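Local coordinates for cellulosomal scaffoldin adaptor protein B (Acetivibrio cellulolyticus, PDB 3BWZ) that contributes a type II cohesin module to the cellulosome scaffold, a kind of domain that in this family typically recognises dockerin modules during cellulosome assembly, at residues A[5-10]-A[24-29]; A[38-43]-A[131-136]; A[127-132]-A[159-164]. All blocks are in the same frame, centred on the assembly; numbering follows the deposited sequence.

From the N terminus, contact 1 closes first: segment 5-10 is followed, 13 residues later, by 24-29, with which it pairs as a hairpin of strands 6-11 and 21-29. The next strand, 34-42, opens contact 2, which closes only after 87 intervening residues, when the loop 131-136 comes back over it. Contact 3 opens on the strand leading into that loop and shares Glu-131 and Asp-132 with contact 2; 26 residues separate it from 159-164, on strand 158-165. Contact 1 precedes the others in series, and none nests within another. Strand 158-165 borders strand 6-11, and strand 34-42 borders strand 126-130, while Leu-39 and Met-41 pack on the isoleucines of contact 1, uniting the layers.

Contact 1 of 3, residues A[5-10]-A[24-29]; sequences SSIEIV and ASINIK
Asn-27 O is gripped from three directions: Glu-8 N donates a hydrogen bond to it at 2.9 Å, an ordered water gives it a second, and the CA of Ile-7 makes a CA-H...O contact at 3.3 Å. The same water also bonds Ser-6 OG at 2.7 Å, so it ties the serine hydroxyl of one strand to the main chain of the other. That hydroxyl stands between its own backbone N and carbonyl carbon, on the face shared with Glu-8, Val-10 and Asn-27.

The pairing is an antiparallel beta hairpin, its two strands running 163° apart. Ser-6 with Lys-29, Glu-8 with Asn-27 and Val-10 with Ser-25 are the hydrogen-bonded pairs, each exchanging two backbone bonds; the shortest, Ser-25 N to Val-10 O, measures 2.8 Å. Asn-27 N reaches Glu-8 O almost in line with the carbonyl, and its N-H...O angle of 173° makes it the straightest of the six.

Beyond these bonds the two faces differ. On the first, Val-10 and Asn-27 meet at about a right angle, with methyl CG2 of Val-10 3.6 Å from Asn-27 ND2; the other amide atom, OD1, is hydrogen-bonded to Thr-112 OG1 on strand 111-120. On the second face, Ile-7 lies alongside Ile-26, both pointing the same way. Its CG1 is anti to the backbone N (chi1 -176°), which carries CD1 to within 3.8 Å of Ile-26 CG2 in the modelled conformer. Ile-9 CG2 meets Ala-24 CB at 4.1 Å; Ile-7 and Ile-26 go on to pack against Leu-39 of strand 34-42. The hairpin is thus amphipathic: water and hydroxyls lie along one face, while the other turns isoleucine side chains into the interior of the cohesin beta sandwich.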
ATOM      1  N   SER A   5      -6.398 -15.950   1.493  1.00 13.98           N
ATOM      2  CA  SER A   5      -6.613 -14.559   1.803  1.00 11.30           C
ATOM      3  C   SER A   5      -5.262 -13.883   1.960  1.00 10.39           C
ATOM      4  O   SER A   5      -4.382 -14.436   2.609  1.00 11.92           O
ATOM      5  CB  SER A   5      -7.416 -14.424   3.089  1.00 14.12           C
ATOM      6  OG  SER A   5      -8.731 -14.950   2.945  1.00 16.77           O
ATOM      7  N   SER A   6      -5.083 -12.715   1.363  1.00  9.12           N
ATOM      8  CA  SER A   6      -3.770 -12.095   1.356  1.00  8.72           C
ATOM      9  C   SER A   6      -3.833 -10.600   1.089  1.00  7.86           C
ATOM     10  O   SER A   6      -4.814 -10.078   0.546  1.00  7.94           O
ATOM     11  CB  SER A   6      -2.864 -12.734   0.302  1.00  9.51           C
ATOM     12  OG  SER A   6      -3.409 -12.538  -1.000  1.00 10.50           O
ATOM     13  N   ILE A   7      -2.727  -9.942   1.434  1.00  7.69           N
ATOM     14  CA  ILE A   7      -2.406  -8.599   0.955  1.00  7.11           C
ATOM     15  C   ILE A   7      -0.998  -8.690   0.393  1.00  6.99           C
ATOM     16  O   ILE A   7      -0.143  -9.382   0.961  1.00  8.13           O
ATOM     17  CB  ILE A   7      -2.542  -7.541   2.065  1.00  7.46           C
ATOM     18  CG1 ILE A   7      -2.283  -6.134   1.509  1.00  7.28           C
ATOM     19  CG2 ILE A   7      -1.673  -7.856   3.272  1.00  8.27           C
ATOM     20  CD1 ILE A   7      -2.691  -5.010   2.478  1.00  8.87           C
ATOM     21  N   GLU A   8      -0.758  -8.017  -0.728  1.00  7.35           N
ATOM     22  CA  GLU A   8       0.496  -8.103  -1.455  1.00  7.57           C
ATOM     23  C   GLU A   8       0.871  -6.762  -2.022  1.00  6.92           C
ATOM     24  O   GLU A   8       0.019  -6.019  -2.504  1.00  8.19           O
ATOM     25  CB  GLU A   8       0.376  -9.114  -2.610  1.00  8.47           C
ATOM     26  CG  GLU A   8       1.694  -9.367  -3.364  1.00  9.88           C
ATOM     27  CD  GLU A   8       1.646 -10.480  -4.391  1.00 11.28           C
ATOM     28  OE1 GLU A   8       0.588 -11.070  -4.594  1.00 14.33           O
ATOM     29  OE2 GLU A   8       2.706 -10.745  -5.007  1.00 13.83           O
ATOM     30  N   ILE A   9       2.166  -6.483  -2.064  1.00  6.81           N
ATOM     31  CA  ILE A   9       2.704  -5.362  -2.821  1.00  6.72           C
ATOM     32  C   ILE A   9       3.150  -5.891  -4.181  1.00  7.35           C
ATOM     33  O   ILE A   9       4.037  -6.709  -4.257  1.00  8.70           O
ATOM     34  CB  ILE A   9       3.877  -4.678  -2.115  1.00  7.61           C
ATOM     35  CG1 ILE A   9       3.519  -4.308  -0.680  1.00  9.63           C
ATOM     36  CG2 ILE A   9       4.378  -3.496  -2.922  1.00  8.74           C
ATOM     37  CD1 ILE A   9       4.707  -3.751   0.143  1.00  9.74           C
ATOM     38  N   VAL A  10       2.487  -5.428  -5.231  1.00  7.55           N
ATOM     39  CA  VAL A  10       2.651  -5.903  -6.589  1.00  9.07           C
ATOM     40  C   VAL A  10       3.237  -4.791  -7.443  1.00  8.12           C
ATOM     41  O   VAL A  10       2.656  -3.730  -7.514  1.00  9.70           O
ATOM     42  CB  VAL A  10       1.262  -6.398  -7.177  1.00  9.99           C
ATOM     43  CG1 VAL A  10       1.401  -6.879  -8.614  1.00 12.90           C
ATOM     44  CG2 VAL A  10       0.687  -7.505  -6.283  1.00 12.15           C
ATOM     45  N   ALA A  24       3.642   0.526  -7.563  1.00  6.68           N
ATOM     46  CA  ALA A  24       3.382  -0.490  -6.556  1.00  7.19           C
ATOM     47  C   ALA A  24       1.886  -0.467  -6.228  1.00  7.28           C
ATOM     48  O   ALA A  24       1.365   0.477  -5.639  1.00  9.55           O
ATOM     49  CB  ALA A  24       4.215  -0.219  -5.305  1.00  8.13           C
ATOM     50  N   SER A  25       1.203  -1.536  -6.600  1.00  6.92           N
ATOM     51  CA  SER A  25      -0.202  -1.714  -6.294  1.00  7.25           C
ATOM     52  C   SER A  25      -0.343  -2.570  -5.056  1.00  6.92           C
ATOM     53  O   SER A  25       0.260  -3.635  -4.942  1.00  8.82           O
ATOM     54  CB  SER A  25      -0.910  -2.400  -7.466  1.00  8.04           C
ATOM     55  OG  SER A  25      -0.889  -1.572  -8.605  1.00  9.45           O
ATOM     56  N   ILE A  26      -1.125  -2.092  -4.094  1.00  6.55           N
ATOM     57  CA  ILE A  26      -1.376  -2.799  -2.854  1.00  6.39           C
ATOM     58  C   ILE A  26      -2.679  -3.563  -3.031  1.00  5.85           C
ATOM     59  O   ILE A  26      -3.757  -2.977  -3.057  1.00  6.84           O
ATOM     60  CB  ILE A  26      -1.452  -1.874  -1.643  1.00  7.38           C
ATOM     61  CG1 ILE A  26      -0.173  -1.037  -1.471  1.00  9.96           C
ATOM     62  CG2 ILE A  26      -1.716  -2.717  -0.402  1.00  8.71           C
ATOM     63  CD1 ILE A  26      -0.342   0.129  -0.621  0.50  9.84           C
ATOM     64  N   ASN A  27      -2.566  -4.875  -3.209  1.00  6.44           N
ATOM     65  CA  ASN A  27      -3.665  -5.721  -3.635  1.00  6.47           C
ATOM     66  C   ASN A  27      -4.083  -6.665  -2.532  1.00  7.10           C
ATOM     67  O   ASN A  27      -3.245  -7.382  -1.973  1.00  8.45           O
ATOM     68  CB  ASN A  27      -3.299  -6.542  -4.880  1.00  7.72           C
ATOM     69  CG  ASN A  27      -3.085  -5.682  -6.092  1.00  7.92           C
ATOM     70  OD1 ASN A  27      -3.352  -4.491  -6.083  1.00  8.16           O
ATOM     71  ND2 ASN A  27      -2.568  -6.284  -7.153  1.00 10.89           N
ATOM     72  N   ILE A  28      -5.380  -6.696  -2.259  1.00  7.15           N
ATOM     73  CA  ILE A  28      -5.956  -7.668  -1.348  1.00  7.61           C
ATOM     74  C   ILE A  28      -6.735  -8.721  -2.119  1.00  7.24           C
ATOM     75  O   ILE A  28      -7.260  -8.428  -3.187  1.00  8.06           O
ATOM     76  CB  ILE A  28      -6.832  -7.023  -0.234  1.00  7.51           C
ATOM     77  CG1 ILE A  28      -8.109  -6.378  -0.790  0.97  8.67           C
ATOM     78  CG2 ILE A  28      -6.026  -6.028   0.582  0.97  9.35           C
ATOM     79  CD1 ILE A  28      -9.104  -5.943   0.296  0.97  8.78           C
ATOM     80  N   LYS A  29      -6.794  -9.911  -1.554  1.00  8.41           N
ATOM     81  CA  LYS A  29      -7.567 -11.008  -2.082  1.00  9.30           C
ATOM     82  C   LYS A  29      -8.335 -11.687  -0.957  1.00  8.86           C
ATOM     83  O   LYS A  29      -7.749 -12.109   0.040  1.00  9.79           O
ATOM     84  CB  LYS A  29      -6.653 -12.042  -2.727  1.00 10.82           C
ATOM     85  CG  LYS A  29      -7.338 -13.160  -3.424  0.50 15.16           C
ATOM     86  CD  LYS A  29      -6.355 -14.034  -4.173  0.50 15.71           C
ATOM     87  CE  LYS A  29      -5.896 -15.269  -3.403  0.50 19.81           C
ATOM     88  NZ  LYS A  29      -5.095 -14.933  -2.187  0.50 24.64           N
TER
HETATM   89  O   HOH W   1      -3.177 -10.211  -2.400  1.00 12.44           O
HETATM   90  O   HOH W   2      -2.735 -14.464  -2.793  1.00 22.87           O
HETATM   91  O   HOH W   3       1.236  -2.014 -10.190  1.00  9.61           O

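Contact 2 of 3, residues A[38-43]-A[131-136]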
ATOM      1  N   GLN A  38      -4.880   0.263   7.691  1.00  6.47           N
ATOM      2  CA  GLN A  38      -3.740   1.100   7.979  1.00  6.54           C
ATOM      3  C   GLN A  38      -2.501   0.293   7.596  1.00  6.55           C
ATOM      4  O   GLN A  38      -2.381  -0.877   7.985  1.00  7.88           O
ATOM      5  CB  GLN A  38      -3.653   1.518   9.451  1.00  7.47           C
ATOM      6  CG  GLN A  38      -2.431   2.356   9.711  1.00  8.16           C
ATOM      7  CD  GLN A  38      -2.247   2.834  11.136  1.00  8.63           C
ATOM      8  OE1 GLN A  38      -2.933   2.380  12.072  1.00 10.21           O
ATOM      9  NE2 GLN A  38      -1.279   3.707  11.322  1.00  9.19           N
ATOM     10  N   LEU A  39      -1.597   0.917   6.836  1.00  6.35           N
ATOM     11  CA  LEU A  39      -0.412   0.262   6.309  1.00  6.38           C
ATOM     12  C   LEU A  39       0.820   1.082   6.599  1.00  6.61           C
ATOM     13  O   LEU A  39       0.778   2.306   6.596  1.00  7.27           O
ATOM     14  CB  LEU A  39      -0.551   0.032   4.800  1.00  7.15           C
ATOM     15  CG  LEU A  39      -1.805  -0.742   4.376  1.00  7.15           C
ATOM     16  CD1 LEU A  39      -1.900  -0.771   2.867  1.00  9.44           C
ATOM     17  CD2 LEU A  39      -1.839  -2.169   4.920  1.00  8.87           C
ATOM     18  N   ASN A  40       1.931   0.387   6.793  1.00  6.47           N
ATOM     19  CA  ASN A  40       3.225   1.004   7.036  1.00  7.22           C
ATOM     20  C   ASN A  40       4.215   0.426   6.048  1.00  7.19           C
ATOM     21  O   ASN A  40       4.632  -0.726   6.188  1.00  8.68           O
ATOM     22  CB  ASN A  40       3.650   0.732   8.485  1.00  7.69           C
ATOM     23  CG  ASN A  40       4.863   1.502   8.895  1.00  9.04           C
ATOM     24  OD1 ASN A  40       5.973   0.919   9.093  1.00 11.82           O
ATOM     25  ND2 ASN A  40       4.715   2.798   9.013  1.00  7.91           N
ATOM     26  N   MET A  41       4.588   1.244   5.073  1.00  7.56           N
ATOM     27  CA  MET A  41       5.474   0.842   3.984  1.00  7.93           C
ATOM     28  C   MET A  41       6.862   1.412   4.208  1.00  7.92           C
ATOM     29  O   MET A  41       7.032   2.523   4.711  1.00  9.63           O
ATOM     30  CB  MET A  41       4.984   1.323   2.651  0.67  8.26           C
ATOM     31  CG  MET A  41       3.738   0.642   2.223  0.67  9.03           C
ATOM     32  SD  MET A  41       3.093   1.294   0.695  0.67  9.80           S
ATOM     33  CE  MET A  41       4.323   0.798  -0.503  0.67 10.55           C
ATOM     34  N   LYS A  42       7.872   0.654   3.794  1.00  8.16           N
ATOM     35  CA  LYS A  42       9.272   1.046   3.878  1.00  8.52           C
ATOM     36  C   LYS A  42       9.940   0.888   2.520  1.00  7.97           C
ATOM     37  O   LYS A  42       9.745  -0.094   1.820  1.00  9.83           O
ATOM     38  CB  LYS A  42       9.986   0.177   4.919  1.00 10.35           C
ATOM     39  CG  LYS A  42      11.459   0.463   5.135  1.00 12.39           C
ATOM     40  CD  LYS A  42      11.692   1.730   5.921  1.00 14.88           C
ATOM     41  CE  LYS A  42      13.165   2.030   6.086  1.00 15.27           C
ATOM     42  NZ  LYS A  42      13.811   2.398   4.796  1.00 17.32           N
ATOM     43  N   TYR A  43      10.733   1.881   2.166  1.00  7.92           N
ATOM     44  CA  TYR A  43      11.529   1.859   0.938  1.00  7.63           C
ATOM     45  C   TYR A  43      12.854   2.539   1.228  1.00  7.98           C
ATOM     46  O   TYR A  43      13.005   3.201   2.261  1.00  8.66           O
ATOM     47  CB  TYR A  43      10.785   2.532  -0.240  1.00  7.86           C
ATOM     48  CG  TYR A  43      10.542   3.999  -0.010  1.00  7.58           C
ATOM     49  CD1 TYR A  43      11.409   4.959  -0.495  1.00  7.62           C
ATOM     50  CD2 TYR A  43       9.484   4.423   0.764  1.00  7.75           C
ATOM     51  CE1 TYR A  43      11.225   6.303  -0.240  1.00  8.25           C
ATOM     52  CE2 TYR A  43       9.274   5.775   1.029  1.00  8.14           C
ATOM     53  CZ  TYR A  43      10.148   6.713   0.535  1.00  8.30           C
ATOM     54  OH  TYR A  43       9.955   8.040   0.844  1.00  9.27           O
ATOM     55  N   GLU A 131       6.352  -2.997   7.085  1.00  8.97           N
ATOM     56  CA  GLU A 131       7.183  -3.199   8.290  0.50  9.99           C
ATOM     57  C   GLU A 131       6.387  -2.888   9.550  1.00  9.64           C
ATOM     58  O   GLU A 131       5.654  -1.901   9.579  1.00  9.02           O
ATOM     59  CB  GLU A 131       8.423  -2.301   8.233  0.50 11.02           C
ATOM     60  CG  GLU A 131       9.464  -2.763   7.197  0.50 14.79           C
ATOM     61  CD  GLU A 131      10.884  -2.285   7.514  0.50 16.63           C
ATOM     62  OE1 GLU A 131      11.844  -3.022   7.209  0.50 26.29           O
ATOM     63  OE2 GLU A 131      11.047  -1.179   8.077  0.50 21.82           O
ATOM     64  N   ASP A 132       6.594  -3.674  10.597  1.00 10.78           N
ATOM     65  CA  ASP A 132       6.087  -3.325  11.910  1.00 10.94           C
ATOM     66  C   ASP A 132       6.730  -1.996  12.387  1.00 10.70           C
ATOM     67  O   ASP A 132       7.767  -1.544  11.880  1.00 13.77           O
ATOM     68  CB  ASP A 132       6.288  -4.479  12.891  1.00 11.38           C
ATOM     69  CG  ASP A 132       5.309  -5.626  12.702  1.00 11.96           C
ATOM     70  OD1 ASP A 132       4.298  -5.524  11.980  1.00 13.39           O
ATOM     71  OD2 ASP A 132       5.568  -6.652  13.373  1.00 14.29           O
ATOM     72  N   THR A 133       6.044  -1.323  13.306  1.00  9.93           N
ATOM     73  CA  THR A 133       6.404   0.000  13.745  1.00 10.44           C
ATOM     74  C   THR A 133       5.801   0.255  15.116  1.00  9.91           C
ATOM     75  O   THR A 133       4.700  -0.215  15.434  1.00  9.82           O
ATOM     76  CB  THR A 133       5.865   1.054  12.761  1.00 10.48           C
ATOM     77  OG1 THR A 133       5.884   2.340  13.382  1.00 13.59           O
ATOM     78  CG2 THR A 133       4.432   0.739  12.277  1.00 11.76           C
ATOM     79  N   THR A 134       6.499   1.029  15.931  1.00 10.18           N
ATOM     80  CA  THR A 134       5.996   1.341  17.256  1.00 11.22           C
ATOM     81  C   THR A 134       4.688   2.130  17.225  1.00 10.11           C
ATOM     82  O   THR A 134       3.928   2.090  18.191  1.00 11.83           O
ATOM     83  CB  THR A 134       7.029   2.099  18.086  1.00 13.55           C
ATOM     84  OG1 THR A 134       7.394   3.292  17.411  1.00 15.92           O
ATOM     85  CG2 THR A 134       8.268   1.269  18.320  1.00 15.02           C
ATOM     86  N   SER A 135       4.403   2.798  16.114  1.00  9.61           N
ATOM     87  CA  SER A 135       3.164   3.540  15.953  1.00 10.61           C
ATOM     88  C   SER A 135       1.945   2.666  15.791  1.00  8.54           C
ATOM     89  O   SER A 135       0.836   3.149  15.950  1.00  9.49           O
ATOM     90  CB  SER A 135       3.273   4.465  14.736  1.00 12.35           C
ATOM     91  OG  SER A 135       4.344   5.373  14.866  1.00 15.77           O
ATOM     92  N   VAL A 136       2.138   1.393  15.433  1.00  8.22           N
ATOM     93  CA  VAL A 136       1.024   0.530  15.068  1.00  7.76           C
ATOM     94  C   VAL A 136       1.187  -0.817  15.790  1.00  7.36           C
ATOM     95  O   VAL A 136       1.553  -1.836  15.194  1.00  8.14           O
ATOM     96  CB  VAL A 136       0.898   0.353  13.539  1.00  8.43           C
ATOM     97  CG1 VAL A 136      -0.447  -0.275  13.237  1.00  9.72           C
ATOM     98  CG2 VAL A 136       0.980   1.703  12.810  1.00  9.53           C
TER
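Asn-40 and Glu-131 join the loop 131-136 to strand 34-42 in the cohesin beta sandwich, and each buries about 80 Å² here. The link starts in the main chain: Glu-131 N donates to Asn-40 O at 3.0 Å, approaching some 20° from the carbonyl plane. This bond follows directly on from the pairing of strand 126-130 with strand 34-42, in which Lys-42 bonds the backbone of Ser-129, so the loop departs from the end of that ladder.

The Asn-40 side chain rises into the loop with CG anti to the backbone N (chi1 -171°). Methyl CG2 of Thr-133 sits above the plane of its amide, 3.5 Å from Asn-40 CG. At the far end of the contact, the methyls of Val-136 come against the Gln-38 side chain from the opposite direction, while Val-136 also touches Val-144 on the neighbouring strand.

Glu-131, modelled in two conformers, lays its carboxylate obliquely across the aliphatic part of Lys-42, with OE2 3.4 Å from Lys-42 CG in the one described. Unlike charges do not meet: Lys-42 NZ lies 5.6 Å from that oxygen and bonds Tyr-43 O and Lys-86 O instead. Past Glu-131, a type I turn runs from Thr-133 to Val-136 and is combined with an ST turn, in which Thr-133 OG1 accepts from Ser-135 N at 3.1 Å.

Contact 3 of 3, residues A[127-132]-A[159-164]; sequences SISFED and VIQPAV
Ile-128 and Ala-163 exchange the two backbone hydrogen bonds of the contact as an antiparallel hydrogen-bonded pair. The bond from Ile-128 N to Ala-163 O is 2.8 Å long and nearly straight, at 173°; the return bond, from Ala-163 N to Ile-128 O, is more bent. Ser-127 and Val-164 form the neighbouring non-hydrogen-bonded pair. Toward Gln-161 the ladder stops: a cis peptide bond precedes Pro-162, and at the next position Phe-130 finds no backbone partner in Gln-161.

Where the main chain leaves off, a side-chain amide takes over. Gln-161 OE1 accepts from Phe-130 N at 3.1 Å, although the N-H comes in from well above the amide plane, 63° out of it. The glutamine side chain bends at chi2 (87°), with CG between the backbone N and the carbonyl carbon, and this brings the amide up to the backbone of Phe-130. At the other end of the amide, Gln-161 NE2 donates to a water at 3.2 Å, and that water in turn donates to Phe-130 O at 2.7 Å. The glutamine therefore serves both backbone polar groups of Phe-130, one directly and one through solvent, and this double attachment should limit rotation of its amide.

Apolar contacts complete the joint. At the end of strand 126-130 the buried Phe-130 ring meets Val-159, whose CG1 approaches obliquely at 3.8 Å from Phe-130 CD1, and Gln-161 CG comes near the same ring carbon. On the outer side, Pro-162 CB rests 3.9 Å from Ser-127 CB.

The break at residues 161-162 lets strand 158-165 serve two partners. Before it, Ile-160 bonds the backbones of Ile-7 and Ile-9 on the parallel strand 6-11; after it, Ala-163 pairs with strand 126-130, whose other side is held by strand 34-42 through the backbones of Ser-129 and Lys-42.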
ATOM      1  N   SER A 127      14.133  -3.092  -2.192  1.00  7.81           N
ATOM      2  CA  SER A 127      12.876  -3.656  -1.709  1.00  8.21           C
ATOM      3  C   SER A 127      11.873  -2.596  -1.300  1.00  7.39           C
ATOM      4  O   SER A 127      12.245  -1.581  -0.696  1.00  8.81           O
ATOM      5  CB  SER A 127      13.145  -4.516  -0.483  1.00  9.86           C
ATOM      6  OG  SER A 127      13.914  -5.624  -0.865  1.00 11.51           O
ATOM      7  N   ILE A 128      10.599  -2.857  -1.585  1.00  7.39           N
ATOM      8  CA  ILE A 128       9.483  -2.089  -1.074  1.00  7.20           C
ATOM      9  C   ILE A 128       8.751  -3.058  -0.147  1.00  7.19           C
ATOM     10  O   ILE A 128       8.265  -4.100  -0.585  1.00  7.91           O
ATOM     11  CB  ILE A 128       8.568  -1.577  -2.224  1.00  7.74           C
ATOM     12  CG1 ILE A 128       9.363  -0.659  -3.179  1.00  8.17           C
ATOM     13  CG2 ILE A 128       7.367  -0.826  -1.657  1.00  9.87           C
ATOM     14  CD1 ILE A 128       8.709  -0.561  -4.553  1.00  9.99           C
ATOM     15  N   SER A 129       8.678  -2.719   1.130  1.00  8.28           N
ATOM     16  CA  SER A 129       8.190  -3.638   2.136  1.00  8.25           C
ATOM     17  C   SER A 129       7.048  -3.042   2.940  1.00  7.58           C
ATOM     18  O   SER A 129       6.796  -1.834   2.896  1.00  8.36           O
ATOM     19  CB  SER A 129       9.270  -4.002   3.131  1.00 10.84           C
ATOM     20  OG  SER A 129       9.915  -2.898   3.642  0.50 10.72           O
ATOM     21  N   PHE A 130       6.364  -3.912   3.685  1.00  8.56           N
ATOM     22  CA  PHE A 130       5.571  -3.470   4.830  1.00  8.17           C
ATOM     23  C   PHE A 130       6.382  -3.832   6.049  1.00  9.06           C
ATOM     24  O   PHE A 130       7.028  -4.875   6.075  1.00 11.97           O
ATOM     25  CB  PHE A 130       4.261  -4.219   4.942  1.00  9.86           C
ATOM     26  CG  PHE A 130       3.266  -3.924   3.867  1.00  9.51           C
ATOM     27  CD1 PHE A 130       2.611  -4.953   3.217  1.00 11.47           C
ATOM     28  CD2 PHE A 130       2.873  -2.625   3.616  1.00  9.82           C
ATOM     29  CE1 PHE A 130       1.639  -4.711   2.290  1.00 13.30           C
ATOM     30  CE2 PHE A 130       1.899  -2.363   2.662  1.00 12.30           C
ATOM     31  CZ  PHE A 130       1.273  -3.428   2.003  1.00 12.36           C
ATOM     32  N   GLU A 131       6.352  -2.997   7.085  1.00  8.97           N
ATOM     33  CA  GLU A 131       7.183  -3.199   8.290  0.50  9.99           C
ATOM     34  C   GLU A 131       6.387  -2.888   9.550  1.00  9.64           C
ATOM     35  O   GLU A 131       5.654  -1.901   9.579  1.00  9.02           O
ATOM     36  CB  GLU A 131       8.423  -2.301   8.233  0.50 11.02           C
ATOM     37  CG  GLU A 131       9.464  -2.763   7.197  0.50 14.79           C
ATOM     38  CD  GLU A 131      10.884  -2.285   7.514  0.50 16.63           C
ATOM     39  OE1 GLU A 131      11.844  -3.022   7.209  0.50 26.29           O
ATOM     40  OE2 GLU A 131      11.047  -1.179   8.077  0.50 21.82           O
ATOM     41  N   ASP A 132       6.594  -3.674  10.597  1.00 10.78           N
ATOM     42  CA  ASP A 132       6.087  -3.325  11.910  1.00 10.94           C
ATOM     43  C   ASP A 132       6.730  -1.996  12.387  1.00 10.70           C
ATOM     44  O   ASP A 132       7.767  -1.544  11.880  1.00 13.77           O
ATOM     45  CB  ASP A 132       6.288  -4.479  12.891  1.00 11.38           C
ATOM     46  CG  ASP A 132       5.309  -5.626  12.702  1.00 11.96           C
ATOM     47  OD1 ASP A 132       4.298  -5.524  11.980  1.00 13.39           O
ATOM     48  OD2 ASP A 132       5.568  -6.652  13.373  1.00 14.29           O
ATOM     49  N   VAL A 159       0.772 -11.914   4.235  1.00  8.72           N
ATOM     50  CA  VAL A 159       1.302 -10.609   3.887  1.00  8.45           C
ATOM     51  C   VAL A 159       2.488 -10.854   2.966  1.00  8.82           C
ATOM     52  O   VAL A 159       3.555 -11.304   3.420  1.00 10.21           O
ATOM     53  CB  VAL A 159       1.681  -9.791   5.140  1.00  8.67           C
ATOM     54  CG1 VAL A 159       2.204  -8.434   4.715  1.00  9.61           C
ATOM     55  CG2 VAL A 159       0.490  -9.650   6.073  1.00  9.57           C
ATOM     56  N   ILE A 160       2.264 -10.642   1.665  1.00  8.08           N
ATOM     57  CA  ILE A 160       3.213 -11.032   0.636  1.00  7.96           C
ATOM     58  C   ILE A 160       4.040  -9.786   0.259  1.00  7.97           C
ATOM     59  O   ILE A 160       3.570  -8.871  -0.411  1.00  8.69           O
ATOM     60  CB  ILE A 160       2.486 -11.649  -0.603  1.00  8.90           C
ATOM     61  CG1 ILE A 160       1.551 -12.798  -0.204  1.00  9.61           C
ATOM     62  CG2 ILE A 160       3.478 -12.074  -1.675  1.00 10.42           C
ATOM     63  CD1 ILE A 160       0.575 -13.185  -1.291  1.00 11.89           C
ATOM     64  N   GLN A 161       5.271  -9.787   0.738  1.00  9.05           N
ATOM     65  CA  GLN A 161       6.172  -8.654   0.673  1.00  9.07           C
ATOM     66  C   GLN A 161       7.521  -9.156   1.198  1.00  9.24           C
ATOM     67  O   GLN A 161       7.547 -10.066   2.011  1.00 10.50           O
ATOM     68  CB  GLN A 161       5.643  -7.475   1.521  1.00  9.16           C
ATOM     69  CG  GLN A 161       5.536  -7.758   3.026  1.00 10.18           C
ATOM     70  CD  GLN A 161       6.787  -7.495   3.792  1.00 10.30           C
ATOM     71  OE1 GLN A 161       7.613  -6.683   3.399  1.00  9.75           O
ATOM     72  NE2 GLN A 161       6.914  -8.152   4.946  1.00 14.54           N
ATOM     73  N   PRO A 162       8.643  -8.559   0.780  1.00  9.37           N
ATOM     74  CA  PRO A 162       8.760  -7.360  -0.014  1.00  9.08           C
ATOM     75  C   PRO A 162       8.569  -7.555  -1.508  1.00  9.03           C
ATOM     76  O   PRO A 162       8.718  -8.662  -2.030  1.00 11.32           O
ATOM     77  CB  PRO A 162      10.202  -6.918   0.263  1.00 10.38           C
ATOM     78  CG  PRO A 162      10.929  -8.179   0.453  1.00 11.47           C
ATOM     79  CD  PRO A 162       9.965  -9.070   1.191  1.00 11.70           C
ATOM     80  N   ALA A 163       8.254  -6.462  -2.188  1.00  9.06           N
ATOM     81  CA  ALA A 163       8.345  -6.392  -3.646  1.00  9.20           C
ATOM     82  C   ALA A 163       9.754  -5.908  -3.952  1.00  8.45           C
ATOM     83  O   ALA A 163      10.233  -4.977  -3.342  1.00 12.23           O
ATOM     84  CB  ALA A 163       7.315  -5.418  -4.199  1.00 11.18           C
ATOM     85  N   VAL A 164      10.421  -6.535  -4.898  1.00  8.49           N
ATOM     86  CA  VAL A 164      11.825  -6.224  -5.205  1.00  8.69           C
ATOM     87  C   VAL A 164      11.929  -5.707  -6.622  1.00  8.07           C
ATOM     88  O   VAL A 164      11.417  -6.328  -7.566  1.00  9.25           O
ATOM     89  CB  VAL A 164      12.741  -7.428  -4.983  1.00  9.76           C
ATOM     90  CG1 VAL A 164      14.186  -7.078  -5.357  1.00 11.38           C
ATOM     91  CG2 VAL A 164      12.642  -7.870  -3.530  1.00 12.30           C
TER
HETATM   92  O   HOH W   4       8.351  -6.740   7.425  1.00 18.19           O